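Local structure of group II chitinase (Ostrinia furnacalis, 6JAV) at residues Y181-L186 with H232-K237; L190-V195 with K243-M248; P130-V135 with I177-D182; K96-P101 with D142-G147; N4-L9 with S337-G342. The protein probably hydrolyses chitin at internal linkages, this chain being a family 18 catalytic domain of a larger insect chitinase. All blocks are in the same frame, centred on the assembly; numbering follows the deposited sequence.

Contact 1 of 5, residues Y181-L186 with H232-K237. With NAG (2-acetamido-2-deoxy-beta-D-glucopyranose), chain C.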
# COMPACT_ATOMS: atom_id res chain seq x y z
N TYR A 181 16.91 2.21 4.57
CA TYR A 181 16.29 3.23 5.39
C TYR A 181 17.15 3.62 6.58
O TYR A 181 17.51 2.77 7.39
CB TYR A 181 14.93 2.77 5.91
CG TYR A 181 13.93 2.45 4.81
CD1 TYR A 181 13.53 3.41 3.88
CD2 TYR A 181 13.34 1.22 4.76
CE1 TYR A 181 12.59 3.09 2.88
CE2 TYR A 181 12.42 0.89 3.79
CZ TYR A 181 12.06 1.84 2.85
OH TYR A 181 11.12 1.45 1.90
N ASP A 182 17.40 4.92 6.72
CA ASP A 182 17.96 5.48 7.96
C ASP A 182 16.74 5.73 8.83
O ASP A 182 16.13 6.80 8.78
CB ASP A 182 18.73 6.76 7.66
CG ASP A 182 19.45 7.31 8.88
OD1 ASP A 182 19.01 7.06 10.03
OD2 ASP A 182 20.46 8.03 8.68
N VAL A 183 16.37 4.72 9.62
CA VAL A 183 15.08 4.74 10.30
C VAL A 183 14.95 5.90 11.28
O VAL A 183 13.90 6.56 11.29
CB VAL A 183 14.76 3.35 10.91
CG1 VAL A 183 13.45 3.41 11.71
CG2 VAL A 183 14.62 2.31 9.81
N PRO A 184 15.94 6.21 12.12
CA PRO A 184 15.76 7.37 13.02
C PRO A 184 15.50 8.68 12.29
O PRO A 184 14.67 9.48 12.75
CB PRO A 184 17.06 7.40 13.85
CG PRO A 184 17.47 5.96 13.87
CD PRO A 184 17.16 5.45 12.46
N VAL A 185 16.15 8.92 11.16
CA VAL A 185 15.93 10.17 10.44
C VAL A 185 14.52 10.21 9.89
O VAL A 185 13.78 11.21 10.04
CB VAL A 185 16.96 10.33 9.31
CG1 VAL A 185 16.55 11.49 8.41
CG2 VAL A 185 18.34 10.55 9.90
N LEU A 186 14.11 9.12 9.24
CA LEU A 186 12.76 9.06 8.69
C LEU A 186 11.72 9.18 9.78
O LEU A 186 10.73 9.91 9.63
CB LEU A 186 12.56 7.75 7.94
CG LEU A 186 13.53 7.45 6.80
CD1 LEU A 186 13.03 6.25 6.04
CD2 LEU A 186 13.68 8.64 5.90
N HIS A 232 7.06 -4.62 14.64
CA HIS A 232 7.96 -4.52 15.78
C HIS A 232 9.37 -4.16 15.35
O HIS A 232 10.08 -3.47 16.08
CB HIS A 232 7.95 -5.84 16.54
CG HIS A 232 6.79 -5.98 17.48
ND1 HIS A 232 5.66 -6.72 17.20
CD2 HIS A 232 6.61 -5.49 18.73
CE1 HIS A 232 4.82 -6.66 18.22
NE2 HIS A 232 5.38 -5.93 19.17
N TYR A 233 9.78 -4.58 14.15
CA TYR A 233 11.12 -4.26 13.67
C TYR A 233 11.26 -2.78 13.35
O TYR A 233 12.26 -2.15 13.71
CB TYR A 233 11.44 -5.12 12.46
CG TYR A 233 12.92 -5.15 12.14
CD1 TYR A 233 13.82 -5.66 13.05
CD2 TYR A 233 13.40 -4.67 10.95
CE1 TYR A 233 15.17 -5.69 12.78
CE2 TYR A 233 14.77 -4.70 10.65
CZ TYR A 233 15.64 -5.20 11.58
OH TYR A 233 16.99 -5.24 11.29
N TRP A 234 10.26 -2.17 12.68
CA TRP A 234 10.29 -0.72 12.50
C TRP A 234 10.42 0.01 13.84
O TRP A 234 11.17 0.98 13.96
CB TRP A 234 9.06 -0.24 11.69
CG TRP A 234 9.30 -0.35 10.22
CD1 TRP A 234 8.96 -1.39 9.41
CD2 TRP A 234 9.93 0.63 9.39
NE1 TRP A 234 9.38 -1.13 8.10
CE2 TRP A 234 9.99 0.10 8.08
CE3 TRP A 234 10.50 1.89 9.65
CZ2 TRP A 234 10.59 0.79 7.02
CZ3 TRP A 234 11.08 2.59 8.58
CH2 TRP A 234 11.11 2.03 7.28
N MET A 235 9.71 -0.47 14.87
CA MET A 235 9.82 0.16 16.19
C MET A 235 11.19 -0.08 16.81
O MET A 235 11.79 0.85 17.38
CB MET A 235 8.68 -0.30 17.09
CG MET A 235 7.33 0.24 16.58
SD MET A 235 5.99 0.14 17.78
CE MET A 235 5.81 -1.61 17.80
N GLU A 236 11.71 -1.30 16.69
CA GLU A 236 13.04 -1.60 17.24
C GLU A 236 14.11 -0.72 16.59
O GLU A 236 15.07 -0.29 17.25
CB GLU A 236 13.35 -3.08 17.02
CG GLU A 236 14.74 -3.54 17.43
CD GLU A 236 15.05 -4.98 16.99
OE1 GLU A 236 14.12 -5.81 16.90
OE2 GLU A 236 16.24 -5.27 16.71
N LYS A 237 13.94 -0.42 15.30
CA LYS A 237 14.89 0.41 14.57
C LYS A 237 14.78 1.89 14.90
O LYS A 237 15.59 2.68 14.40
CB LYS A 237 14.74 0.19 13.05
CG LYS A 237 15.12 -1.22 12.60
CD LYS A 237 16.61 -1.34 12.42
CE LYS A 237 16.97 -1.26 10.96
NZ LYS A 237 18.46 -1.28 10.73
C1 NAG C . 5.19 -10.72 17.58
C2 NAG C . 5.23 -12.10 18.22
C3 NAG C . 6.04 -12.06 19.53
C4 NAG C . 7.41 -11.43 19.29
C5 NAG C . 7.27 -10.08 18.61
C6 NAG C . 8.60 -9.44 18.25
C7 NAG C . 3.44 -13.78 18.03
C8 NAG C . 4.45 -14.64 17.33
N2 NAG C . 3.89 -12.59 18.46
O3 NAG C . 6.22 -13.39 19.99
O4 NAG C . 8.13 -11.28 20.50
O5 NAG C . 6.53 -10.24 17.39
O6 NAG C . 9.23 -10.02 17.11
O7 NAG C . 2.30 -14.16 18.22
O HOH W 1 18.11 0.37 8.53
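V183 and K237 bring the two backbones to their nearest approach, 6.1 Å between CA atoms, where the first turn of helix 183-189 faces the C-terminal end of helix 227-236, both on the outside of the family 18 TIM barrel. No direct hydrogen bond crosses here, and the side chains meet through carbon. V183 does so with both branches: CG1, anti to the backbone N (chi1 176°), lies 3.7 Å from K237 CB and also meets the K237 carbonyl oxygen, while CG2 reaches W234 CZ3 at 3.8 Å. The indole of W234 extends from its helix to Y181, whose CD2 comes within 3.5 Å of W234 CH2, the ring planes inclined at 49° with centroids 5.2 Å apart. P184 adds its CD at 3.7 Å from K237 O. Y181 OH bonds to S171 N and W234 NE1 to S171 O, just after strand 165-170. Farther along helix 227-236, one face of the H232 ring carries C6 of the NAG linked to N228. A water lies 2.7 Å from Y181 O and 2.8 Å from K237 NZ, and the same ammonium forms a salt bridge with D178. The chemistry is therefore divided: a buried apolar seam of Y181, V183 and W234 packs the helices together, whereas the polar link from K237 to the Y181 carbonyl runs through a single bound water.

Contact 2 of 5, residues L190-V195 with K243-M248; sequences LDWIAV and KIVMGM
K243 O receives I193 N at 2.8 Å, the first of four backbone bonds that pair strand 192-195 with strand 244-257 in parallel. V245 N to I193 O and V195 N to V245 O follow, and the last is made at G247, which has no side chain and whose N lies 2.9 Å from V195 O. The two strand axes approach to 4.8 Å with 25° between their directions. The main bump is V245 CG2. It stands between the backbone N and the carbonyl carbon, CG1 being beside the N at chi1 -60°, and it fits the hollow beside A194, 3.7 Å from A194 CB and 3.5 Å from A194 CA. The small alanine lets the branch settle against the neighbouring backbone, and the indole of W192 borders the same hollow, its CD1 3.8 Å from V245 CG2. On the other face V195 CG2 meets I244 CG2 at 4.0 Å, a contact that W234 and M235 of helix 227-236 cover from outside. Ahead of the first bridge in sequence, K243 bends at chi2 and chi4 and carries NZ back to L190 O at 2.8 Å, the ammonium being shared by L190 O and A187 O. Strand 165-170 bonds to A194 and strand 342-346 to M246, so both partners are interior strands. Such parallel pairing, with helices packed outside, is characteristic of the (beta/alpha)8 TIM barrel of family 18 chitinases.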
# COMPACT_ATOMS: atom_id res chain seq x y z
N LEU A 190 9.22 12.39 9.20
CA LEU A 190 7.98 12.08 8.49
C LEU A 190 6.77 12.19 9.42
O LEU A 190 6.82 11.85 10.60
CB LEU A 190 8.04 10.67 7.91
CG LEU A 190 9.13 10.43 6.85
CD1 LEU A 190 9.17 8.95 6.46
CD2 LEU A 190 8.87 11.30 5.65
N ASP A 191 5.64 12.64 8.86
CA ASP A 191 4.42 12.71 9.65
C ASP A 191 3.81 11.33 9.86
O ASP A 191 3.21 11.07 10.91
CB ASP A 191 3.45 13.68 8.98
CG ASP A 191 4.00 15.09 8.96
OD1 ASP A 191 4.20 15.66 10.07
OD2 ASP A 191 4.28 15.60 7.87
N TRP A 192 3.95 10.44 8.88
CA TRP A 192 3.67 9.04 9.11
C TRP A 192 4.49 8.21 8.14
O TRP A 192 5.00 8.70 7.12
CB TRP A 192 2.17 8.65 9.03
CG TRP A 192 1.60 8.80 7.66
CD1 TRP A 192 1.54 7.86 6.67
CD2 TRP A 192 1.01 10.00 7.11
NE1 TRP A 192 0.96 8.40 5.55
CE2 TRP A 192 0.62 9.70 5.79
CE3 TRP A 192 0.79 11.28 7.61
CZ2 TRP A 192 0.02 10.65 4.96
CZ3 TRP A 192 0.20 12.22 6.79
CH2 TRP A 192 -0.19 11.90 5.47
N ILE A 193 4.64 6.94 8.52
CA ILE A 193 5.31 5.92 7.74
C ILE A 193 4.27 4.84 7.49
O ILE A 193 3.76 4.22 8.43
CB ILE A 193 6.52 5.38 8.52
CG1 ILE A 193 7.52 6.54 8.72
CG2 ILE A 193 7.14 4.24 7.79
CD1 ILE A 193 8.69 6.18 9.65
N ALA A 194 3.90 4.65 6.21
CA ALA A 194 2.89 3.65 5.84
C ALA A 194 3.66 2.37 5.52
O ALA A 194 4.29 2.24 4.46
CB ALA A 194 2.05 4.16 4.66
N VAL A 195 3.64 1.43 6.46
CA VAL A 195 4.38 0.19 6.26
C VAL A 195 3.55 -0.73 5.37
O VAL A 195 2.40 -1.06 5.68
CB VAL A 195 4.74 -0.48 7.59
CG1 VAL A 195 5.65 -1.68 7.31
CG2 VAL A 195 5.46 0.52 8.51
N LYS A 243 3.88 7.06 14.70
CA LYS A 243 4.24 7.38 13.32
C LYS A 243 3.89 6.25 12.36
O LYS A 243 3.91 6.47 11.14
CB LYS A 243 5.75 7.67 13.21
CG LYS A 243 6.24 8.91 13.97
CD LYS A 243 5.74 10.15 13.29
CE LYS A 243 6.27 11.45 13.91
NZ LYS A 243 7.55 11.89 13.33
N ILE A 244 3.56 5.06 12.85
CA ILE A 244 3.31 3.91 11.99
C ILE A 244 1.84 3.80 11.63
O ILE A 244 0.96 3.81 12.51
CB ILE A 244 3.79 2.62 12.67
CG1 ILE A 244 5.30 2.67 12.86
CG2 ILE A 244 3.38 1.38 11.85
CD1 ILE A 244 5.79 1.57 13.74
N VAL A 245 1.55 3.65 10.34
CA VAL A 245 0.24 3.16 9.91
C VAL A 245 0.47 1.84 9.20
O VAL A 245 1.37 1.72 8.34
CB VAL A 245 -0.55 4.18 9.06
CG1 VAL A 245 -0.78 5.47 9.86
CG2 VAL A 245 0.13 4.52 7.77
N MET A 246 -0.31 0.83 9.57
CA MET A 246 -0.12 -0.53 9.08
C MET A 246 -0.95 -0.78 7.82
O MET A 246 -2.18 -0.68 7.85
CB MET A 246 -0.52 -1.54 10.14
CG MET A 246 -0.24 -2.96 9.66
SD MET A 246 -0.41 -4.11 11.05
CE MET A 246 -2.12 -4.44 10.85
N GLY A 247 -0.27 -1.18 6.75
CA GLY A 247 -0.97 -1.46 5.50
C GLY A 247 -1.79 -2.75 5.54
O GLY A 247 -1.38 -3.77 6.10
N MET A 248 -2.94 -2.71 4.86
CA MET A 248 -3.80 -3.86 4.70
C MET A 248 -4.23 -3.96 3.24
O MET A 248 -4.63 -2.94 2.63
CB MET A 248 -4.98 -3.75 5.66
CG MET A 248 -4.62 -3.99 7.21
SD MET A 248 -5.97 -3.41 8.22
CE MET A 248 -5.63 -1.66 8.20

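Contact 3 of 5, residues P130-V135 with I177-D182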
# COMPACT_ATOMS: atom_id res chain seq x y z
N PRO A 130 14.81 2.35 -1.89
CA PRO A 130 16.21 2.79 -1.81
C PRO A 130 17.11 1.57 -1.67
O PRO A 130 16.79 0.65 -0.91
CB PRO A 130 16.24 3.65 -0.54
CG PRO A 130 14.82 4.10 -0.32
CD PRO A 130 13.96 2.95 -0.84
N LYS A 131 18.20 1.54 -2.45
CA LYS A 131 19.19 0.45 -2.49
C LYS A 131 18.64 -0.79 -3.20
O LYS A 131 19.20 -1.25 -4.21
CB LYS A 131 19.67 0.10 -1.08
CG LYS A 131 21.15 -0.22 -0.96
CD LYS A 131 21.42 -1.64 -1.31
CE LYS A 131 22.92 -1.95 -1.13
NZ LYS A 131 23.36 -3.00 -2.06
N CYS A 132 17.53 -1.33 -2.69
CA CYS A 132 16.94 -2.55 -3.24
C CYS A 132 15.87 -2.19 -4.27
O CYS A 132 14.66 -2.28 -4.01
CB CYS A 132 16.37 -3.39 -2.12
SG CYS A 132 17.56 -3.62 -0.76
N TRP A 133 16.34 -1.80 -5.47
CA TRP A 133 15.44 -1.36 -6.53
C TRP A 133 14.54 -2.52 -6.91
O TRP A 133 15.02 -3.60 -7.27
CB TRP A 133 16.22 -0.91 -7.76
CG TRP A 133 17.28 0.14 -7.50
CD1 TRP A 133 17.45 0.90 -6.38
CD2 TRP A 133 18.30 0.51 -8.41
NE1 TRP A 133 18.55 1.75 -6.55
CE2 TRP A 133 19.09 1.50 -7.79
CE3 TRP A 133 18.64 0.09 -9.70
CZ2 TRP A 133 20.19 2.08 -8.42
CZ3 TRP A 133 19.73 0.66 -10.32
CH2 TRP A 133 20.49 1.65 -9.69
N GLN A 134 13.22 -2.32 -6.81
CA GLN A 134 12.26 -3.41 -7.01
C GLN A 134 12.66 -4.68 -6.24
O GLN A 134 12.59 -5.80 -6.77
CB GLN A 134 11.99 -3.67 -8.49
CG GLN A 134 11.13 -2.54 -9.11
CD GLN A 134 10.70 -2.85 -10.53
OE1 GLN A 134 11.30 -3.69 -11.22
NE2 GLN A 134 9.64 -2.17 -10.99
N VAL A 135 13.08 -4.50 -4.99
CA VAL A 135 13.41 -5.54 -4.01
C VAL A 135 14.77 -6.19 -4.26
O VAL A 135 15.22 -7.01 -3.45
CB VAL A 135 12.28 -6.57 -3.77
CG1 VAL A 135 12.51 -7.34 -2.46
CG2 VAL A 135 10.91 -5.87 -3.68
N ILE A 177 14.61 -3.07 4.66
CA ILE A 177 14.62 -2.06 5.70
C ILE A 177 16.05 -1.76 6.12
O ILE A 177 16.46 -0.60 6.24
CB ILE A 177 13.76 -2.53 6.90
CG1 ILE A 177 12.26 -2.67 6.52
CG2 ILE A 177 13.92 -1.58 8.08
CD1 ILE A 177 11.50 -3.56 7.52
N ASP A 178 16.83 -2.83 6.36
CA ASP A 178 18.20 -2.66 6.81
C ASP A 178 19.04 -1.93 5.77
O ASP A 178 19.90 -1.11 6.11
CB ASP A 178 18.81 -4.04 7.08
CG ASP A 178 18.33 -4.68 8.38
OD1 ASP A 178 17.73 -3.99 9.24
OD2 ASP A 178 18.62 -5.91 8.54
N ALA A 179 18.81 -2.22 4.48
CA ALA A 179 19.66 -1.68 3.43
C ALA A 179 19.27 -0.27 3.01
O ALA A 179 20.15 0.51 2.64
CB ALA A 179 19.60 -2.56 2.18
N GLY A 180 17.99 0.09 3.06
CA GLY A 180 17.55 1.29 2.38
C GLY A 180 17.18 2.45 3.28
O GLY A 180 17.10 3.57 2.79
N TYR A 181 16.91 2.21 4.57
CA TYR A 181 16.29 3.23 5.39
C TYR A 181 17.15 3.62 6.58
O TYR A 181 17.51 2.77 7.39
CB TYR A 181 14.93 2.77 5.91
CG TYR A 181 13.93 2.45 4.81
CD1 TYR A 181 13.53 3.41 3.88
CD2 TYR A 181 13.34 1.22 4.76
CE1 TYR A 181 12.59 3.09 2.88
CE2 TYR A 181 12.42 0.89 3.79
CZ TYR A 181 12.06 1.84 2.85
OH TYR A 181 11.12 1.45 1.90
N ASP A 182 17.40 4.92 6.72
CA ASP A 182 17.96 5.48 7.96
C ASP A 182 16.74 5.73 8.83
O ASP A 182 16.13 6.80 8.78
CB ASP A 182 18.73 6.76 7.66
CG ASP A 182 19.45 7.31 8.88
OD1 ASP A 182 19.01 7.06 10.03
OD2 ASP A 182 20.46 8.03 8.68
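A179 CB touches C132 SG at 3.7 Å and K131 CD at 4.0 Å, so the methyl group faces the C132 sulfur and the aliphatic chain of K131 together. Beside it P130 meets the end of helix 174-180, bringing CB to 3.4 Å from G180 O and CD to 4.0 Å from Y181 CE1, which is reached obliquely. The backbones are close here, with 4.6 Å between the CA atoms of P130 and G180. P130 O takes a CA-H...O contact from G180 CA, the two atoms 3.4 Å apart.

The next shell holds the loop in shape. C132 is joined to C137 by a disulfide, and the K131 ammonium bonds to the carbonyls of C137 and G140, while D144 of helix 143-159 holds the loop from another side chain. The loop connects strand 122-126 to helix 143-159, whose F148 supports P130, and it closes over the C-terminal end of helix 174-180.

Contact 4 of 5, residues K96-P101 with D142-G147; sequences KLVNDP and DSDKQG
D144 OD1 is gripped by two donors, N99 ND2 at 2.9 Å and the hydroxyl of S95, one turn earlier in helix 93-98. The amide nitrogen meets this oxygen nearly along its C-O axis, and the oxygen lies in the N99 amide plane; even so, the N-H...O angle is a bent 136°, and amide and carboxylate planes are 41° apart. The other end of the same amide is used as well. S143 OG donates to N99 OD1 at 2.7 Å, coming in tilted from the carbonyl plane. Its hydroxyl stands between the backbone N and the carbonyl carbon (chi1 57°), which turns it toward N99. N99 thus spans the neighbouring residues S143 and D144, and a further bond from N99 ND2 to S95 O ties the amide back to the last turn of the preceding helix 93-98. Next to this polar pair V98 presses on the backbone of G147: V98 CB is 3.5 Å from G147 C, and V98 O is 3.3 Å from G147 CA. D144 OD2 accepts from K131 N and W133 NE1. With four donors on its two oxygens, this buried carboxylate is probably stabilised as an anion and joins helix 93-98, helix 143-159 and the loop around residues 130-135.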
# COMPACT_ATOMS: atom_id res chain seq x y z
N LYS A 96 19.82 8.03 -8.98
CA LYS A 96 20.58 9.14 -9.54
C LYS A 96 20.18 10.45 -8.89
O LYS A 96 21.04 11.30 -8.59
CB LYS A 96 20.38 9.21 -11.06
CG LYS A 96 21.01 8.05 -11.82
CD LYS A 96 22.52 8.13 -11.85
CE LYS A 96 23.06 7.24 -12.96
NZ LYS A 96 24.55 7.19 -12.96
N LEU A 97 18.89 10.63 -8.63
CA LEU A 97 18.42 11.85 -7.96
C LEU A 97 19.02 11.97 -6.56
O LEU A 97 19.63 12.99 -6.22
CB LEU A 97 16.89 11.82 -7.89
CG LEU A 97 16.27 12.90 -7.00
CD1 LEU A 97 16.56 14.33 -7.52
CD2 LEU A 97 14.75 12.69 -6.88
N VAL A 98 18.83 10.94 -5.72
CA VAL A 98 19.15 11.12 -4.30
C VAL A 98 20.64 11.17 -4.06
O VAL A 98 21.07 11.65 -3.00
CB VAL A 98 18.48 10.08 -3.37
CG1 VAL A 98 16.95 10.10 -3.56
CG2 VAL A 98 19.04 8.68 -3.59
N ASN A 99 21.46 10.67 -4.98
CA ASN A 99 22.91 10.70 -4.82
C ASN A 99 23.54 11.99 -5.34
O ASN A 99 24.78 12.11 -5.34
CB ASN A 99 23.53 9.48 -5.49
CG ASN A 99 23.42 8.25 -4.64
OD1 ASN A 99 24.21 8.06 -3.70
ND2 ASN A 99 22.44 7.39 -4.95
N ASP A 100 22.74 12.97 -5.77
CA ASP A 100 23.22 14.21 -6.40
C ASP A 100 22.64 15.40 -5.64
O ASP A 100 21.46 15.75 -5.82
CB ASP A 100 22.75 14.18 -7.86
CG ASP A 100 23.18 15.39 -8.68
OD1 ASP A 100 23.56 16.43 -8.11
OD2 ASP A 100 23.08 15.30 -9.93
N PRO A 101 23.42 16.03 -4.74
CA PRO A 101 22.85 17.14 -3.96
C PRO A 101 22.24 18.27 -4.80
O PRO A 101 21.21 18.84 -4.42
CB PRO A 101 24.04 17.62 -3.10
CG PRO A 101 24.92 16.40 -2.98
CD PRO A 101 24.79 15.69 -4.32
N ASP A 142 24.77 1.38 -1.60
CA ASP A 142 24.47 1.68 -0.21
C ASP A 142 24.19 3.16 0.04
O ASP A 142 23.38 3.51 0.90
CB ASP A 142 25.66 1.20 0.63
CG ASP A 142 25.56 1.59 2.08
OD1 ASP A 142 24.96 0.81 2.85
OD2 ASP A 142 26.09 2.66 2.46
N SER A 143 24.82 4.06 -0.74
CA SER A 143 24.60 5.49 -0.56
C SER A 143 23.16 5.93 -0.88
O SER A 143 22.82 7.08 -0.57
CB SER A 143 25.59 6.28 -1.42
OG SER A 143 25.49 5.91 -2.78
N ASP A 144 22.34 5.05 -1.47
CA ASP A 144 20.91 5.36 -1.58
C ASP A 144 20.30 5.63 -0.21
O ASP A 144 19.36 6.43 -0.10
CB ASP A 144 20.16 4.19 -2.22
CG ASP A 144 20.22 4.17 -3.72
OD1 ASP A 144 20.89 5.03 -4.32
OD2 ASP A 144 19.61 3.26 -4.32
N LYS A 145 20.79 4.96 0.84
CA LYS A 145 20.24 5.17 2.18
C LYS A 145 20.46 6.60 2.64
O LYS A 145 19.51 7.31 3.02
CB LYS A 145 20.85 4.17 3.17
CG LYS A 145 20.27 4.35 4.54
CD LYS A 145 20.92 3.49 5.60
CE LYS A 145 20.63 2.07 5.37
NZ LYS A 145 21.29 1.24 6.44
N GLN A 146 21.71 7.07 2.61
CA GLN A 146 21.98 8.43 3.04
C GLN A 146 21.33 9.43 2.10
O GLN A 146 20.82 10.46 2.53
CB GLN A 146 23.50 8.66 3.13
CG GLN A 146 23.88 10.01 3.67
CD GLN A 146 23.40 10.23 5.11
OE1 GLN A 146 23.78 9.49 6.02
NE2 GLN A 146 22.56 11.23 5.31
N GLY A 147 21.32 9.12 0.80
CA GLY A 147 20.73 10.06 -0.14
C GLY A 147 19.25 10.23 0.09
O GLY A 147 18.73 11.35 0.04

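Contact 5 of 5, residues N4-L9 with S337-G342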
# COMPACT_ATOMS: atom_id res chain seq x y z
N ASN A 4 -12.37 12.44 14.19
CA ASN A 4 -12.32 12.78 15.61
C ASN A 4 -11.66 11.70 16.46
O ASN A 4 -11.51 11.89 17.67
CB ASN A 4 -13.73 13.05 16.15
CG ASN A 4 -14.35 14.30 15.53
OD1 ASN A 4 -13.65 15.25 15.17
ND2 ASN A 4 -15.67 14.29 15.41
N SER A 5 -11.25 10.59 15.87
CA SER A 5 -10.64 9.50 16.62
C SER A 5 -9.13 9.74 16.75
O SER A 5 -8.56 10.66 16.17
CB SER A 5 -10.90 8.17 15.92
OG SER A 5 -9.92 7.96 14.90
N ARG A 6 -8.49 8.87 17.55
CA ARG A 6 -7.04 8.92 17.72
C ARG A 6 -6.27 8.23 16.59
O ARG A 6 -5.04 8.17 16.65
CB ARG A 6 -6.66 8.28 19.08
CG ARG A 6 -6.76 6.77 19.10
CD ARG A 6 -6.81 6.16 20.50
NE ARG A 6 -5.63 6.46 21.31
CZ ARG A 6 -4.60 5.63 21.52
NH1 ARG A 6 -4.52 4.43 20.97
NH2 ARG A 6 -3.60 6.04 22.31
N TYR A 7 -6.96 7.70 15.57
CA TYR A 7 -6.32 6.91 14.52
C TYR A 7 -6.43 7.59 13.17
O TYR A 7 -7.43 8.27 12.88
CB TYR A 7 -6.94 5.53 14.43
CG TYR A 7 -6.73 4.74 15.69
CD1 TYR A 7 -5.44 4.33 16.06
CD2 TYR A 7 -7.79 4.44 16.53
CE1 TYR A 7 -5.23 3.62 17.24
CE2 TYR A 7 -7.58 3.73 17.72
CZ TYR A 7 -6.30 3.34 18.06
OH TYR A 7 -6.08 2.63 19.23
N LYS A 8 -5.42 7.36 12.33
CA LYS A 8 -5.50 7.63 10.91
C LYS A 8 -5.99 6.39 10.17
O LYS A 8 -5.74 5.25 10.58
CB LYS A 8 -4.11 7.94 10.37
CG LYS A 8 -3.47 9.23 10.93
CD LYS A 8 -2.10 9.50 10.28
CE LYS A 8 -1.47 10.79 10.80
NZ LYS A 8 -1.20 10.73 12.27
N LEU A 9 -6.66 6.64 9.05
CA LEU A 9 -6.99 5.59 8.08
C LEU A 9 -6.59 6.20 6.73
O LEU A 9 -7.27 7.09 6.21
CB LEU A 9 -8.47 5.20 8.15
CG LEU A 9 -8.80 3.77 7.69
CD1 LEU A 9 -10.29 3.40 7.88
CD2 LEU A 9 -8.35 3.47 6.29
N SER A 337 -3.88 -2.45 19.84
CA SER A 337 -3.12 -3.02 20.96
C SER A 337 -1.73 -2.41 21.07
O SER A 337 -1.20 -2.26 22.18
CB SER A 337 -3.04 -4.53 20.82
OG SER A 337 -2.11 -4.95 19.82
N LEU A 338 -1.10 -2.09 19.94
CA LEU A 338 0.24 -1.50 19.90
C LEU A 338 0.21 0.02 19.88
O LEU A 338 1.28 0.65 19.79
CB LEU A 338 1.01 -2.01 18.68
CG LEU A 338 1.43 -3.48 18.67
CD1 LEU A 338 2.24 -3.78 17.42
CD2 LEU A 338 2.24 -3.85 19.91
N ASN A 339 -0.98 0.63 19.93
CA ASN A 339 -1.14 2.08 19.90
C ASN A 339 -0.51 2.71 18.66
O ASN A 339 0.03 3.82 18.73
CB ASN A 339 -0.60 2.74 21.18
CG ASN A 339 -1.45 2.40 22.37
OD1 ASN A 339 -2.60 2.80 22.44
ND2 ASN A 339 -0.90 1.61 23.29
N LEU A 340 -0.58 1.99 17.53
CA LEU A 340 -0.04 2.52 16.29
C LEU A 340 -0.83 3.74 15.85
O LEU A 340 -1.94 4.00 16.33
CB LEU A 340 -0.04 1.47 15.17
CG LEU A 340 0.64 0.14 15.46
CD1 LEU A 340 0.56 -0.77 14.23
CD2 LEU A 340 2.10 0.34 15.87
N GLY A 341 -0.25 4.47 14.89
CA GLY A 341 -0.89 5.66 14.37
C GLY A 341 -2.20 5.36 13.66
O GLY A 341 -3.09 6.21 13.63
N GLY A 342 -2.32 4.18 13.08
CA GLY A 342 -3.57 3.79 12.43
C GLY A 342 -3.33 2.75 11.35
O GLY A 342 -2.39 1.95 11.44
O HOH W 2 -2.74 8.91 14.44
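R6 turns the edge of its guanidinium to N339, and the two flat groups stand almost perpendicular, their planes 85° apart. R6 NH1 donates to N339 OD1 at 2.9 Å, in the carbonyl plane on a lone pair, while R6 NH2 gives the same oxygen only a weak bond. R6 NH1 also bonds to Y7 OH at 2.9 Å, within 1° of the guanidinium plane, which helps fix the rotation of the group. The arginine's CG meanwhile lies over one face of the Y7 ring, toward the ring's periphery and 3.4 Å above its plane, and the ring's edge is turned to L340 O, 3.4 Å from Y7 CE1. N339 ends helix 325-337 in a Schellman motif, and the chain then enters strand 342-346, which runs parallel to strand 8-14 and closes the barrel between first and last strands. K8 N donates to G341 O at 2.9 Å with a nearly straight N-H...O angle of 172°. A water 2.8 Å from G341 O also reaches K8 NZ, and G342 CA lies against K8 O with no side chain between.

Contacts 1 to 4 are mainly buried and contact 5 only partly so. Contacts 2 and 5 both belong to the barrel wall and meet where M246 N bonds to G342 O; contact 2 rests mainly on strand pairing, whereas contact 5 adds an arginine-asparagine pair at the exposed end. Contact 1 lies outside strand 192-195 and is mostly apolar. Contact 3, which shares Y181 and D182 with it, is likewise apolar, a van der Waals contact with no hydrogen bond across it. Contact 4, farthest from the chain's centre, is held chiefly by side-chain hydrogen bonds, and it reaches contact 3 through K145, whose NZ bonds to D178 O.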